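Local coordinates for protein DNA replication factor Cdt1 (Mus musculus, PDB 3A4C) that acts as a DNA replication licensing factor that promotes loading of the MCM complex onto DNA, here represented by its C-terminal winged helix domain, at residues Ala64-Asp69 with His99-Glu104; Leu9-Arg14 with Met56-Val61; Pro68-Leu73 with Val88-Leu93; Arg20-Val25 with Val82-Ala87; Asn24-Glu29 with Glu37-Arg42. All coordinates share one frame; numbering follows the deposited sequence.

Contact 1 of 5, residues Ala64-Asp69 with His99-Glu104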
# COMPACT_ATOMS: atom_id res chain seq x y z
N ALA A 64 0.12 -1.26 -4.94
CA ALA A 64 0.98 -1.04 -6.10
C ALA A 64 0.27 -1.42 -7.38
O ALA A 64 0.49 -0.83 -8.43
CB ALA A 64 2.29 -1.83 -5.96
N GLU A 65 -0.60 -2.42 -7.29
CA GLU A 65 -1.38 -2.88 -8.43
C GLU A 65 -2.54 -1.94 -8.74
O GLU A 65 -2.87 -1.72 -9.91
CB GLU A 65 -1.90 -4.29 -8.16
CG GLU A 65 -0.80 -5.33 -8.31
CD GLU A 65 -1.11 -6.63 -7.64
OE1 GLU A 65 -2.18 -6.75 -6.99
OE2 GLU A 65 -0.27 -7.55 -7.76
N LEU A 66 -3.14 -1.37 -7.70
CA LEU A 66 -4.27 -0.45 -7.89
C LEU A 66 -3.81 0.94 -8.29
O LEU A 66 -4.50 1.62 -9.05
CB LEU A 66 -5.14 -0.38 -6.63
CG LEU A 66 -6.33 -1.34 -6.61
CD1 LEU A 66 -5.85 -2.76 -6.50
CD2 LEU A 66 -7.29 -1.02 -5.47
N LEU A 67 -2.66 1.37 -7.77
CA LEU A 67 -2.19 2.74 -7.98
C LEU A 67 -0.75 2.75 -8.50
O LEU A 67 0.14 3.29 -7.85
CB LEU A 67 -2.27 3.53 -6.67
CG LEU A 67 -3.64 3.61 -6.00
CD1 LEU A 67 -3.53 4.12 -4.58
CD2 LEU A 67 -4.58 4.49 -6.81
N PRO A 68 -0.53 2.16 -9.68
CA PRO A 68 0.83 1.98 -10.21
C PRO A 68 1.54 3.31 -10.52
O PRO A 68 2.77 3.34 -10.54
CB PRO A 68 0.59 1.20 -11.50
CG PRO A 68 -0.80 1.59 -11.90
CD PRO A 68 -1.53 1.58 -10.59
N ASP A 69 0.78 4.37 -10.76
CA ASP A 69 1.39 5.68 -11.02
C ASP A 69 1.89 6.34 -9.75
O ASP A 69 2.68 7.29 -9.79
CB ASP A 69 0.40 6.59 -11.74
CG ASP A 69 0.17 6.18 -13.18
OD1 ASP A 69 0.98 5.38 -13.71
OD2 ASP A 69 -0.81 6.66 -13.79
N HIS A 99 -12.55 4.82 -6.48
CA HIS A 99 -13.18 4.54 -7.77
C HIS A 99 -12.82 3.14 -8.28
O HIS A 99 -13.68 2.39 -8.73
CB HIS A 99 -12.76 5.58 -8.80
CG HIS A 99 -13.03 5.16 -10.21
ND1 HIS A 99 -14.25 5.36 -10.83
CD2 HIS A 99 -12.24 4.53 -11.12
CE1 HIS A 99 -14.20 4.88 -12.06
NE2 HIS A 99 -12.99 4.38 -12.27
N HIS A 100 -11.53 2.81 -8.24
CA HIS A 100 -11.07 1.49 -8.64
C HIS A 100 -11.76 0.39 -7.86
O HIS A 100 -12.25 -0.58 -8.44
CB HIS A 100 -9.56 1.36 -8.43
CG HIS A 100 -8.75 2.29 -9.27
ND1 HIS A 100 -9.28 2.94 -10.37
CD2 HIS A 100 -7.46 2.68 -9.18
CE1 HIS A 100 -8.34 3.69 -10.92
NE2 HIS A 100 -7.23 3.55 -10.22
N VAL A 101 -11.78 0.53 -6.54
CA VAL A 101 -12.37 -0.48 -5.68
C VAL A 101 -13.85 -0.65 -5.99
O VAL A 101 -14.33 -1.77 -6.16
CB VAL A 101 -12.15 -0.16 -4.20
CG1 VAL A 101 -13.00 -1.07 -3.32
CG2 VAL A 101 -10.65 -0.28 -3.84
N HIS A 102 -14.56 0.47 -6.09
CA HIS A 102 -15.97 0.45 -6.44
C HIS A 102 -16.21 -0.21 -7.80
O HIS A 102 -17.14 -1.01 -7.96
CB HIS A 102 -16.55 1.86 -6.45
CG HIS A 102 -18.00 1.91 -6.84
ND1 HIS A 102 -19.01 1.54 -5.99
CD2 HIS A 102 -18.59 2.26 -8.01
CE1 HIS A 102 -20.17 1.68 -6.61
NE2 HIS A 102 -19.95 2.11 -7.83
N ALA A 103 -15.38 0.12 -8.78
CA ALA A 103 -15.55 -0.41 -10.13
C ALA A 103 -15.42 -1.93 -10.21
O ALA A 103 -15.97 -2.54 -11.13
CB ALA A 103 -14.60 0.26 -11.11
N GLU A 104 -14.72 -2.55 -9.26
CA GLU A 104 -14.61 -4.01 -9.27
C GLU A 104 -15.96 -4.68 -8.99
O GLU A 104 -16.18 -5.82 -9.38
CB GLU A 104 -13.57 -4.51 -8.27
CG GLU A 104 -12.15 -4.04 -8.59
CD GLU A 104 -11.07 -4.82 -7.86
OE1 GLU A 104 -11.37 -5.92 -7.34
OE2 GLU A 104 -9.91 -4.35 -7.80
O HOH W 1 -4.71 4.38 -10.94

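Contact 2 of 5, residues Leu9-Arg14 with Met56-Val61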
# COMPACT_ATOMS: atom_id res chain seq x y z
N LEU A 9 -11.94 -8.52 -0.69
CA LEU A 9 -12.76 -7.41 -0.20
C LEU A 9 -12.26 -6.95 1.17
O LEU A 9 -12.22 -5.76 1.45
CB LEU A 9 -14.23 -7.82 -0.13
CG LEU A 9 -15.22 -6.68 0.06
CD1 LEU A 9 -15.13 -5.70 -1.09
CD2 LEU A 9 -16.63 -7.22 0.21
N GLN A 10 -11.88 -7.90 2.03
CA GLN A 10 -11.27 -7.57 3.32
C GLN A 10 -10.03 -6.69 3.16
O GLN A 10 -9.87 -5.69 3.85
CB GLN A 10 -10.88 -8.85 4.08
CG GLN A 10 -12.07 -9.61 4.67
CD GLN A 10 -11.67 -10.88 5.40
OE1 GLN A 10 -10.48 -11.15 5.61
NE2 GLN A 10 -12.67 -11.66 5.80
N ARG A 11 -9.16 -7.08 2.24
CA ARG A 11 -7.92 -6.35 2.01
C ARG A 11 -8.19 -4.98 1.42
O ARG A 11 -7.61 -3.99 1.85
CB ARG A 11 -7.02 -7.16 1.06
CG ARG A 11 -6.50 -8.44 1.69
CD ARG A 11 -5.74 -9.29 0.69
NE ARG A 11 -4.99 -10.36 1.35
CZ ARG A 11 -4.69 -11.53 0.79
NH1 ARG A 11 -5.11 -11.81 -0.44
NH2 ARG A 11 -4.00 -12.44 1.46
N LEU A 12 -9.09 -4.93 0.44
CA LEU A 12 -9.40 -3.67 -0.23
C LEU A 12 -9.97 -2.64 0.75
O LEU A 12 -9.76 -1.43 0.61
CB LEU A 12 -10.38 -3.90 -1.39
CG LEU A 12 -9.83 -4.67 -2.60
CD1 LEU A 12 -10.91 -4.82 -3.67
CD2 LEU A 12 -8.62 -3.97 -3.17
N GLU A 13 -10.70 -3.12 1.74
CA GLU A 13 -11.29 -2.23 2.72
C GLU A 13 -10.23 -1.55 3.60
O GLU A 13 -10.46 -0.47 4.13
CB GLU A 13 -12.35 -2.95 3.55
CG GLU A 13 -13.67 -3.08 2.79
CD GLU A 13 -14.67 -4.01 3.46
OE1 GLU A 13 -14.28 -4.72 4.41
OE2 GLU A 13 -15.84 -4.03 3.02
N ARG A 14 -9.07 -2.18 3.73
CA ARG A 14 -8.00 -1.62 4.55
C ARG A 14 -7.16 -0.58 3.81
O ARG A 14 -6.42 0.18 4.44
CB ARG A 14 -7.06 -2.72 5.03
CG ARG A 14 -7.72 -3.81 5.84
CD ARG A 14 -6.69 -4.74 6.46
NE ARG A 14 -7.33 -5.81 7.22
CZ ARG A 14 -7.56 -7.03 6.75
NH1 ARG A 14 -8.16 -7.93 7.51
NH2 ARG A 14 -7.19 -7.35 5.52
N MET A 56 1.04 -7.41 5.63
CA MET A 56 1.20 -6.02 5.20
C MET A 56 1.81 -5.96 3.79
O MET A 56 1.36 -5.19 2.94
CB MET A 56 2.06 -5.25 6.21
CG MET A 56 2.16 -3.75 5.95
SD MET A 56 0.56 -2.91 6.01
CE MET A 56 0.23 -2.91 7.78
N GLU A 57 2.82 -6.79 3.54
CA GLU A 57 3.43 -6.81 2.21
C GLU A 57 2.37 -7.09 1.16
O GLU A 57 2.34 -6.46 0.11
CB GLU A 57 4.54 -7.86 2.10
CG GLU A 57 5.13 -7.91 0.69
CD GLU A 57 6.34 -8.82 0.60
OE1 GLU A 57 7.38 -8.37 0.06
OE2 GLU A 57 6.25 -9.97 1.05
N LYS A 58 1.49 -8.04 1.45
CA LYS A 58 0.43 -8.38 0.52
C LYS A 58 -0.45 -7.17 0.21
O LYS A 58 -0.83 -6.95 -0.94
CB LYS A 58 -0.42 -9.53 1.09
CG LYS A 58 0.28 -10.89 1.05
CD LYS A 58 -0.61 -11.95 1.70
CE LYS A 58 0.14 -13.26 1.91
NZ LYS A 58 0.58 -13.83 0.61
N HIS A 59 -0.77 -6.37 1.23
CA HIS A 59 -1.60 -5.18 1.03
C HIS A 59 -0.88 -4.10 0.24
O HIS A 59 -1.49 -3.38 -0.54
CB HIS A 59 -2.07 -4.60 2.36
CG HIS A 59 -3.10 -5.44 3.04
ND1 HIS A 59 -2.81 -6.67 3.59
CD2 HIS A 59 -4.43 -5.24 3.23
CE1 HIS A 59 -3.91 -7.18 4.11
NE2 HIS A 59 -4.91 -6.34 3.90
N LEU A 60 0.42 -3.96 0.48
CA LEU A 60 1.22 -2.98 -0.24
C LEU A 60 1.29 -3.34 -1.71
O LEU A 60 1.28 -2.46 -2.56
CB LEU A 60 2.65 -2.92 0.31
CG LEU A 60 2.93 -1.90 1.41
CD1 LEU A 60 1.94 -2.07 2.52
CD2 LEU A 60 4.35 -2.06 1.92
N VAL A 61 1.40 -4.63 -1.99
CA VAL A 61 1.41 -5.09 -3.38
C VAL A 61 0.07 -4.81 -4.05
O VAL A 61 0.03 -4.38 -5.20
CB VAL A 61 1.74 -6.59 -3.47
CG1 VAL A 61 1.40 -7.12 -4.85
CG2 VAL A 61 3.23 -6.82 -3.16

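Contact 3 of 5, residues Pro68-Leu73 with Val88-Leu93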
# COMPACT_ATOMS: atom_id res chain seq x y z
N PRO A 68 -0.53 2.16 -9.68
CA PRO A 68 0.83 1.98 -10.21
C PRO A 68 1.54 3.31 -10.52
O PRO A 68 2.77 3.34 -10.54
CB PRO A 68 0.59 1.20 -11.50
CG PRO A 68 -0.80 1.59 -11.90
CD PRO A 68 -1.53 1.58 -10.59
N ASP A 69 0.78 4.37 -10.76
CA ASP A 69 1.39 5.68 -11.02
C ASP A 69 1.89 6.34 -9.75
O ASP A 69 2.68 7.29 -9.79
CB ASP A 69 0.40 6.59 -11.74
CG ASP A 69 0.17 6.18 -13.18
OD1 ASP A 69 0.98 5.38 -13.71
OD2 ASP A 69 -0.81 6.66 -13.79
N TRP A 70 1.44 5.84 -8.60
CA TRP A 70 1.87 6.38 -7.32
C TRP A 70 2.96 5.52 -6.72
O TRP A 70 4.03 6.00 -6.35
CB TRP A 70 0.69 6.45 -6.35
CG TRP A 70 1.04 6.96 -5.00
CD1 TRP A 70 1.78 8.06 -4.70
CD2 TRP A 70 0.64 6.39 -3.74
NE1 TRP A 70 1.87 8.22 -3.34
CE2 TRP A 70 1.17 7.21 -2.72
CE3 TRP A 70 -0.13 5.28 -3.37
CZ2 TRP A 70 0.97 6.95 -1.37
CZ3 TRP A 70 -0.33 5.02 -2.02
CH2 TRP A 70 0.22 5.85 -1.04
N LEU A 71 2.69 4.22 -6.64
CA LEU A 71 3.54 3.28 -5.91
C LEU A 71 4.27 2.35 -6.86
O LEU A 71 3.64 1.55 -7.55
CB LEU A 71 2.67 2.47 -4.95
CG LEU A 71 3.34 1.55 -3.93
CD1 LEU A 71 4.39 2.28 -3.16
CD2 LEU A 71 2.28 1.01 -2.98
N SER A 72 5.59 2.44 -6.87
CA SER A 72 6.43 1.63 -7.74
C SER A 72 7.27 0.66 -6.91
O SER A 72 7.70 0.99 -5.81
CB SER A 72 7.34 2.55 -8.56
OG SER A 72 7.61 2.02 -9.84
N LEU A 73 7.48 -0.55 -7.43
CA LEU A 73 8.33 -1.54 -6.78
C LEU A 73 9.47 -1.89 -7.72
O LEU A 73 9.24 -2.13 -8.90
CB LEU A 73 7.54 -2.80 -6.49
CG LEU A 73 6.27 -2.61 -5.67
CD1 LEU A 73 5.45 -3.88 -5.68
CD2 LEU A 73 6.67 -2.23 -4.26
N VAL A 88 2.02 13.42 -6.60
CA VAL A 88 0.59 13.18 -6.54
C VAL A 88 0.05 13.33 -5.12
O VAL A 88 0.69 12.90 -4.16
CB VAL A 88 0.22 11.79 -7.11
CG1 VAL A 88 0.49 11.74 -8.60
CG2 VAL A 88 1.00 10.71 -6.39
N ASP A 89 -1.12 13.95 -5.00
CA ASP A 89 -1.74 14.22 -3.70
C ASP A 89 -2.48 13.00 -3.16
O ASP A 89 -3.10 12.26 -3.92
CB ASP A 89 -2.73 15.39 -3.82
CG ASP A 89 -3.19 15.92 -2.47
OD1 ASP A 89 -4.08 16.80 -2.46
OD2 ASP A 89 -2.68 15.47 -1.43
N LEU A 90 -2.41 12.78 -1.84
CA LEU A 90 -3.11 11.66 -1.22
C LEU A 90 -4.62 11.84 -1.37
O LEU A 90 -5.38 10.89 -1.22
CB LEU A 90 -2.72 11.51 0.26
CG LEU A 90 -3.15 10.25 1.03
CD1 LEU A 90 -2.61 8.96 0.41
CD2 LEU A 90 -2.71 10.36 2.47
N ALA A 91 -5.04 13.06 -1.70
CA ALA A 91 -6.45 13.33 -1.92
C ALA A 91 -6.88 12.77 -3.27
O ALA A 91 -7.90 12.10 -3.37
CB ALA A 91 -6.73 14.81 -1.84
N GLY A 92 -6.10 13.07 -4.30
CA GLY A 92 -6.38 12.56 -5.63
C GLY A 92 -6.27 11.05 -5.68
O GLY A 92 -7.13 10.37 -6.26
N LEU A 93 -5.22 10.51 -5.07
CA LEU A 93 -5.00 9.07 -4.99
C LEU A 93 -6.16 8.39 -4.31
O LEU A 93 -6.58 7.31 -4.72
CB LEU A 93 -3.77 8.76 -4.15
CG LEU A 93 -2.37 8.85 -4.74
CD1 LEU A 93 -2.25 10.04 -5.66
CD2 LEU A 93 -1.39 8.95 -3.59

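Contact 4 of 5, residues Arg20-Val25 with Val82-Ala87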
# COMPACT_ATOMS: atom_id res chain seq x y z
N ARG A 20 -2.58 5.95 3.76
CA ARG A 20 -2.20 7.10 4.56
C ARG A 20 -1.04 6.76 5.46
O ARG A 20 -0.12 7.56 5.63
CB ARG A 20 -3.37 7.64 5.39
CG ARG A 20 -3.02 8.95 6.12
CD ARG A 20 -4.26 9.66 6.64
NE ARG A 20 -5.33 9.63 5.64
CZ ARG A 20 -5.50 10.54 4.69
NH1 ARG A 20 -4.67 11.58 4.61
NH2 ARG A 20 -6.50 10.41 3.83
N VAL A 21 -1.07 5.56 6.05
CA VAL A 21 0.03 5.11 6.89
C VAL A 21 1.30 5.06 6.04
O VAL A 21 2.36 5.54 6.45
CB VAL A 21 -0.22 3.71 7.50
CG1 VAL A 21 1.02 3.21 8.24
CG2 VAL A 21 -1.41 3.75 8.46
N LEU A 22 1.20 4.49 4.85
CA LEU A 22 2.34 4.46 3.93
C LEU A 22 2.88 5.87 3.65
O LEU A 22 4.09 6.12 3.71
CB LEU A 22 1.92 3.81 2.62
CG LEU A 22 3.00 3.76 1.54
CD1 LEU A 22 4.21 3.04 2.10
CD2 LEU A 22 2.48 3.05 0.29
N ARG A 23 1.98 6.80 3.32
CA ARG A 23 2.44 8.14 2.99
C ARG A 23 3.15 8.78 4.18
O ARG A 23 4.17 9.44 4.03
CB ARG A 23 1.30 9.04 2.52
CG ARG A 23 1.84 10.29 1.83
CD ARG A 23 1.05 11.52 2.15
NE ARG A 23 0.53 11.49 3.52
CZ ARG A 23 -0.25 12.44 4.02
NH1 ARG A 23 -0.58 13.48 3.26
NH2 ARG A 23 -0.71 12.35 5.26
N ASN A 24 2.60 8.58 5.37
CA ASN A 24 3.22 9.14 6.57
C ASN A 24 4.61 8.57 6.87
O ASN A 24 5.49 9.29 7.34
CB ASN A 24 2.30 8.98 7.77
CG ASN A 24 1.28 10.09 7.86
OD1 ASN A 24 0.75 10.39 8.93
ND2 ASN A 24 1.02 10.73 6.73
N VAL A 25 4.80 7.28 6.60
CA VAL A 25 6.12 6.67 6.73
C VAL A 25 7.11 7.36 5.81
O VAL A 25 8.25 7.66 6.21
CB VAL A 25 6.07 5.16 6.43
CG1 VAL A 25 7.48 4.61 6.17
CG2 VAL A 25 5.40 4.43 7.58
N VAL A 82 10.56 0.19 -2.51
CA VAL A 82 9.30 0.91 -2.63
C VAL A 82 9.55 2.41 -2.79
O VAL A 82 10.25 3.03 -1.99
CB VAL A 82 8.43 0.70 -1.38
CG1 VAL A 82 7.17 1.55 -1.47
CG2 VAL A 82 8.08 -0.78 -1.22
N LYS A 83 8.96 2.99 -3.83
CA LYS A 83 9.14 4.39 -4.12
C LYS A 83 7.78 5.02 -4.37
O LYS A 83 6.94 4.45 -5.06
CB LYS A 83 10.05 4.54 -5.35
CG LYS A 83 10.45 5.97 -5.68
CD LYS A 83 11.84 6.02 -6.33
CE LYS A 83 11.88 5.31 -7.68
NZ LYS A 83 13.22 5.46 -8.36
N LEU A 84 7.56 6.20 -3.80
CA LEU A 84 6.33 6.93 -4.03
C LEU A 84 6.59 8.09 -4.99
O LEU A 84 7.61 8.76 -4.90
CB LEU A 84 5.77 7.48 -2.72
CG LEU A 84 5.23 6.47 -1.71
CD1 LEU A 84 4.62 7.19 -0.51
CD2 LEU A 84 4.19 5.59 -2.37
N ASP A 85 5.66 8.31 -5.91
CA ASP A 85 5.70 9.52 -6.72
C ASP A 85 5.08 10.64 -5.89
O ASP A 85 3.86 10.73 -5.78
CB ASP A 85 4.93 9.32 -8.02
CG ASP A 85 5.10 10.50 -8.97
OD1 ASP A 85 5.12 11.65 -8.49
OD2 ASP A 85 5.20 10.27 -10.20
N LYS A 86 5.92 11.48 -5.30
CA LYS A 86 5.41 12.52 -4.41
C LYS A 86 4.75 13.68 -5.16
O LYS A 86 4.26 14.63 -4.54
CB LYS A 86 6.50 13.03 -3.46
CG LYS A 86 6.63 12.19 -2.18
CD LYS A 86 7.45 12.92 -1.12
CE LYS A 86 7.50 12.15 0.20
NZ LYS A 86 8.26 12.89 1.25
N ALA A 87 4.71 13.60 -6.49
CA ALA A 87 4.04 14.60 -7.31
C ALA A 87 2.53 14.36 -7.39
O ALA A 87 1.83 15.00 -8.18
CB ALA A 87 4.65 14.65 -8.70

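Contact 5 of 5, residues Asn24-Glu29 with Glu37-Arg42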
# COMPACT_ATOMS: atom_id res chain seq x y z
N ASN A 24 2.60 8.58 5.37
CA ASN A 24 3.22 9.14 6.57
C ASN A 24 4.61 8.57 6.87
O ASN A 24 5.49 9.29 7.34
CB ASN A 24 2.30 8.98 7.77
CG ASN A 24 1.28 10.09 7.86
OD1 ASN A 24 0.75 10.39 8.93
ND2 ASN A 24 1.02 10.73 6.73
N VAL A 25 4.80 7.28 6.60
CA VAL A 25 6.12 6.67 6.73
C VAL A 25 7.11 7.36 5.81
O VAL A 25 8.25 7.66 6.21
CB VAL A 25 6.07 5.16 6.43
CG1 VAL A 25 7.48 4.61 6.17
CG2 VAL A 25 5.40 4.43 7.58
N PHE A 26 6.69 7.62 4.58
CA PHE A 26 7.58 8.28 3.63
C PHE A 26 7.77 9.77 3.93
O PHE A 26 8.84 10.31 3.66
CB PHE A 26 7.14 8.05 2.19
CG PHE A 26 7.68 6.78 1.61
CD1 PHE A 26 7.06 5.57 1.87
CD2 PHE A 26 8.84 6.79 0.85
CE1 PHE A 26 7.58 4.39 1.35
CE2 PHE A 26 9.36 5.62 0.33
CZ PHE A 26 8.74 4.42 0.58
N VAL A 27 6.76 10.42 4.48
CA VAL A 27 6.91 11.82 4.89
C VAL A 27 7.99 11.97 5.95
O VAL A 27 8.73 12.96 5.97
CB VAL A 27 5.58 12.41 5.38
CG1 VAL A 27 5.82 13.67 6.21
CG2 VAL A 27 4.70 12.72 4.18
N SER A 28 8.10 10.97 6.81
CA SER A 28 9.07 11.00 7.90
C SER A 28 10.44 10.50 7.46
O SER A 28 11.39 10.54 8.23
CB SER A 28 8.56 10.15 9.06
OG SER A 28 9.53 10.08 10.10
N GLU A 29 10.53 10.01 6.23
CA GLU A 29 11.79 9.46 5.74
C GLU A 29 12.44 10.43 4.75
O GLU A 29 11.80 10.87 3.80
CB GLU A 29 11.56 8.10 5.08
CG GLU A 29 12.79 7.52 4.40
CD GLU A 29 13.96 7.41 5.34
OE1 GLU A 29 14.96 8.13 5.13
OE2 GLU A 29 13.88 6.62 6.31
N GLU A 37 10.77 -4.74 3.05
CA GLU A 37 10.92 -5.21 4.42
C GLU A 37 10.82 -4.05 5.42
O GLU A 37 10.07 -4.13 6.40
CB GLU A 37 12.25 -5.93 4.60
CG GLU A 37 12.42 -6.56 5.96
CD GLU A 37 13.49 -7.63 5.97
OE1 GLU A 37 13.69 -8.26 7.03
OE2 GLU A 37 14.13 -7.84 4.92
N VAL A 38 11.57 -2.99 5.18
CA VAL A 38 11.58 -1.84 6.08
C VAL A 38 10.21 -1.17 6.11
O VAL A 38 9.69 -0.83 7.18
CB VAL A 38 12.66 -0.82 5.70
CG1 VAL A 38 12.42 0.51 6.41
CG2 VAL A 38 14.04 -1.37 6.06
N VAL A 39 9.63 -0.98 4.93
CA VAL A 39 8.34 -0.29 4.83
C VAL A 39 7.30 -1.06 5.62
O VAL A 39 6.51 -0.47 6.37
CB VAL A 39 7.87 -0.16 3.37
CG1 VAL A 39 6.44 0.36 3.33
CG2 VAL A 39 8.81 0.75 2.58
N CYS A 40 7.28 -2.38 5.46
CA CYS A 40 6.27 -3.19 6.13
C CYS A 40 6.45 -3.13 7.64
O CYS A 40 5.47 -3.07 8.38
CB CYS A 40 6.32 -4.64 5.66
SG CYS A 40 5.66 -4.86 3.99
N ALA A 41 7.70 -3.16 8.09
CA ALA A 41 7.98 -3.06 9.52
C ALA A 41 7.52 -1.72 10.07
O ALA A 41 6.93 -1.64 11.15
CB ALA A 41 9.47 -3.27 9.78
N ARG A 42 7.77 -0.65 9.32
CA ARG A 42 7.36 0.67 9.76
C ARG A 42 5.84 0.83 9.73
O ARG A 42 5.25 1.47 10.60
CB ARG A 42 8.03 1.75 8.92
CG ARG A 42 9.51 1.83 9.19
CD ARG A 42 10.16 2.99 8.47
NE ARG A 42 11.62 2.85 8.53
CZ ARG A 42 12.48 3.72 8.02
NH1 ARG A 42 12.04 4.81 7.43
NH2 ARG A 42 13.77 3.49 8.10
O HOH W 2 9.65 6.36 8.08

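Contact 1 of 5, residues Ala64-Asp69 with His99-Glu104
A chi1 of -64° sets CG of His100 beside its backbone N, and the imidazole leaves helix 90-104 in the direction of Leu66 and Leu67, where helix 53-66 gives way to a turn. Val101 points its CG2 branch the same way, and this methyl meets Leu66 CD2 at 3.8 Å. The edge of the contact is polar. His100 CD2 lies 3.1 Å from Leu66 O, the carbon of the ring rather than a nitrogen being nearest to that oxygen, while Leu67 CD2 stands 4.1 Å from the same His100 CD2. A water in the plane of the imidazole completes the link: it is 2.7 Å from His100 NE2 and gives a weak, long hydrogen bond to Leu66 O at 3.4 Å. Leu12 of helix 3-27 packs on Leu66, and Glu104, one turn beyond His100, forms a salt bridge with Arg8 of that helix. Leu67 is the first residue to leave helical geometry. The chemistry implies a modest join: one methyl pair, with Leu67 beside the imidazole, supplies the apolar part, and a shared water, not a direct hydrogen bond, relates the imidazole to the helix end.

Contact 2 of 5, residues Leu9-Arg14 with Met56-Val61
His59 meets two arginines of helix 3-27, each in a different way. With chi1 at -71° its ring swings away from its own carbonyl, and NE2 faces the other helix. Arg14, extended from CG to NE, brings NH2 to the edge of the imidazole: Arg14 NH2 donates to His59 NE2 over 3.0 Å, with a bent N-H...N angle of 141°. The donor is nearly in the ring plane, whereas the ring nitrogen is tilted from the guanidinium plane. His59 ND1 is hydrogen-bonded to Glu55 O one turn earlier, which should hold the ring in its rotation. Arg11 uses its aliphatic part instead, CG standing 3.4 Å from His59 NE2, and then runs on until its NH2 is 3.4 Å from Lys58 CD. Leu15 and Leu18 also touch the imidazole. The short segments cross at -76° with axes 10.1 Å apart. Helices 3-27, 36-45 and 53-66 form the three-helix core of a winged helix domain, in which helix 53-66 stands, by topology alone, at the position of the recognition helix.

Contact 3 of 5, residues Pro68-Leu73 with Val88-Leu93
Trp70 presents its indole as a flat wall, and the knob set against it is Leu93, whose CD2 methyl lies over the five-membered ring in a CH-pi contact, although its exact closeness is doubtful. The indole CG is trans to the backbone N (chi1 179°), which swings the ring off the turn before strand 71-76 and over to the start of helix 90-104. The side chains of Trp70 and Leu93 meet at about a right angle. Val88 and Leu90 come at a slant on that same side of the wall: Val88 CG2 packs against Trp70 CD1 at the pyrrole end, and Leu90 CD1 stands 4.4 Å from Trp70 CH2 at the benzene end. Just before the first turn of helix 90-104, Asp89 is the N-cap residue, and its OD2 accepts a weak bond from Ala91 N at 3.4 Å. Leu22 of helix 3-27 and Leu84 of strand 79-84 also touch the indole. At the foot of the hairpin 71-76/79-84 that forms the wing of this winged helix domain, Trp70 thus packs on the start of the C-terminal helix 90-104.

Contact 4 of 5, residues Arg20-Val25 with Val82-Ala87
The hydrophobic core between the first helix and the beta hairpin of the winged helix fold is represented here by two leucines. Helix 3-27 lays one flank against strand 79-84, the middle strand of a three-stranded antiparallel sheet whose neighbours are 33-35 and 71-76. Leu22 and Leu84 both direct their side chains into the gap, and their methyls Leu22 CD2 and Leu84 CD2 meet at 4.1 Å, the side chains running at a slant to one another. The torsions differ: Leu22 stretches its CG away from the backbone N (chi1 178°), while Leu84 keeps its CG next to that atom (chi1 -69°), and each thereby delivers one branch to the shared point. The other branch of Leu84 is used too, since its CD1 rests 4.2 Å from Arg23 CA and so packs on the helix backbone itself; the guanidinium of Arg23 leads away from the strand. Trp70 and Leu71 touch both leucines, Phe26 touches Leu84, and Val39 and Met43 of helix 36-45 reach Leu22, so side chains from several parts of the fold pack round the pair. No hydrogen bond joins the two segments. Just past the strand the chain turns toward helix 90-104, and the turn is secured by Asp85 in an Asx turn: Asp85 OD1 accepts from Ala87 N at 2.8 Å, with an N-H...O angle of 144°.

Contact 5 of 5, residues Asn24-Glu29 with Glu37-Arg42
Arg42 and Glu29 form a salt bridge in which Arg42 NH1 donates to Glu29 OE2 at 2.8 Å, in an almost perfectly straight bond of 179°. The oxygen lies in the guanidinium plane and offers its anti lone pair, and the carboxylate is turned 34° from that plane. A bend in the Glu29 chain (chi2 56°) helps to set the carboxylate there, while Arg42 is extended from CG to NE. The same NH1 also donates to a water, 2.9 Å away, which in turn donates to Val25 O at 2.7 Å; Glu29 OE1 is engaged by Lys31 N. These bonds tie the last turn of helix 3-27 and the loop after it to helix 36-45, the first two helices of the winged helix fold being joined in the chain through strand 33-35. Inward of the charges, Val25 crosses the aliphatic part of Arg42 at a slant, with Val25 CG1 3.9 Å from Arg42 CD. Deeper still, the side chains of Phe26 and Val39 cross at about a right angle, Phe26 CE1 standing 4.0 Å from Val39 CG2, and Val82 of strand 79-84 touches both residues.

In the fold
Contacts 2, 4 and 5 all use helix 3-27, which meets helix 53-66, strand 79-84 and helix 36-45 in turn, while contacts 1 and 3 both fasten helix 90-104. Contact 3 is buried and wholly apolar across its segments, and contact 4 is also apolar though less enclosed; their centres are 8 Å apart, and the probable hairpin bond between Trp70 O and Asp85 N joins them. Contact 5 has a buried packing layer with a salt bridge at its margin. Contacts 1 and 2 share helix 53-66, are only partly buried, and each uses a histidine: water-mediated in the first, bonded directly to arginine in the second. Leu12 of contact 2 packs on Leu66 and Val101 of contact 1.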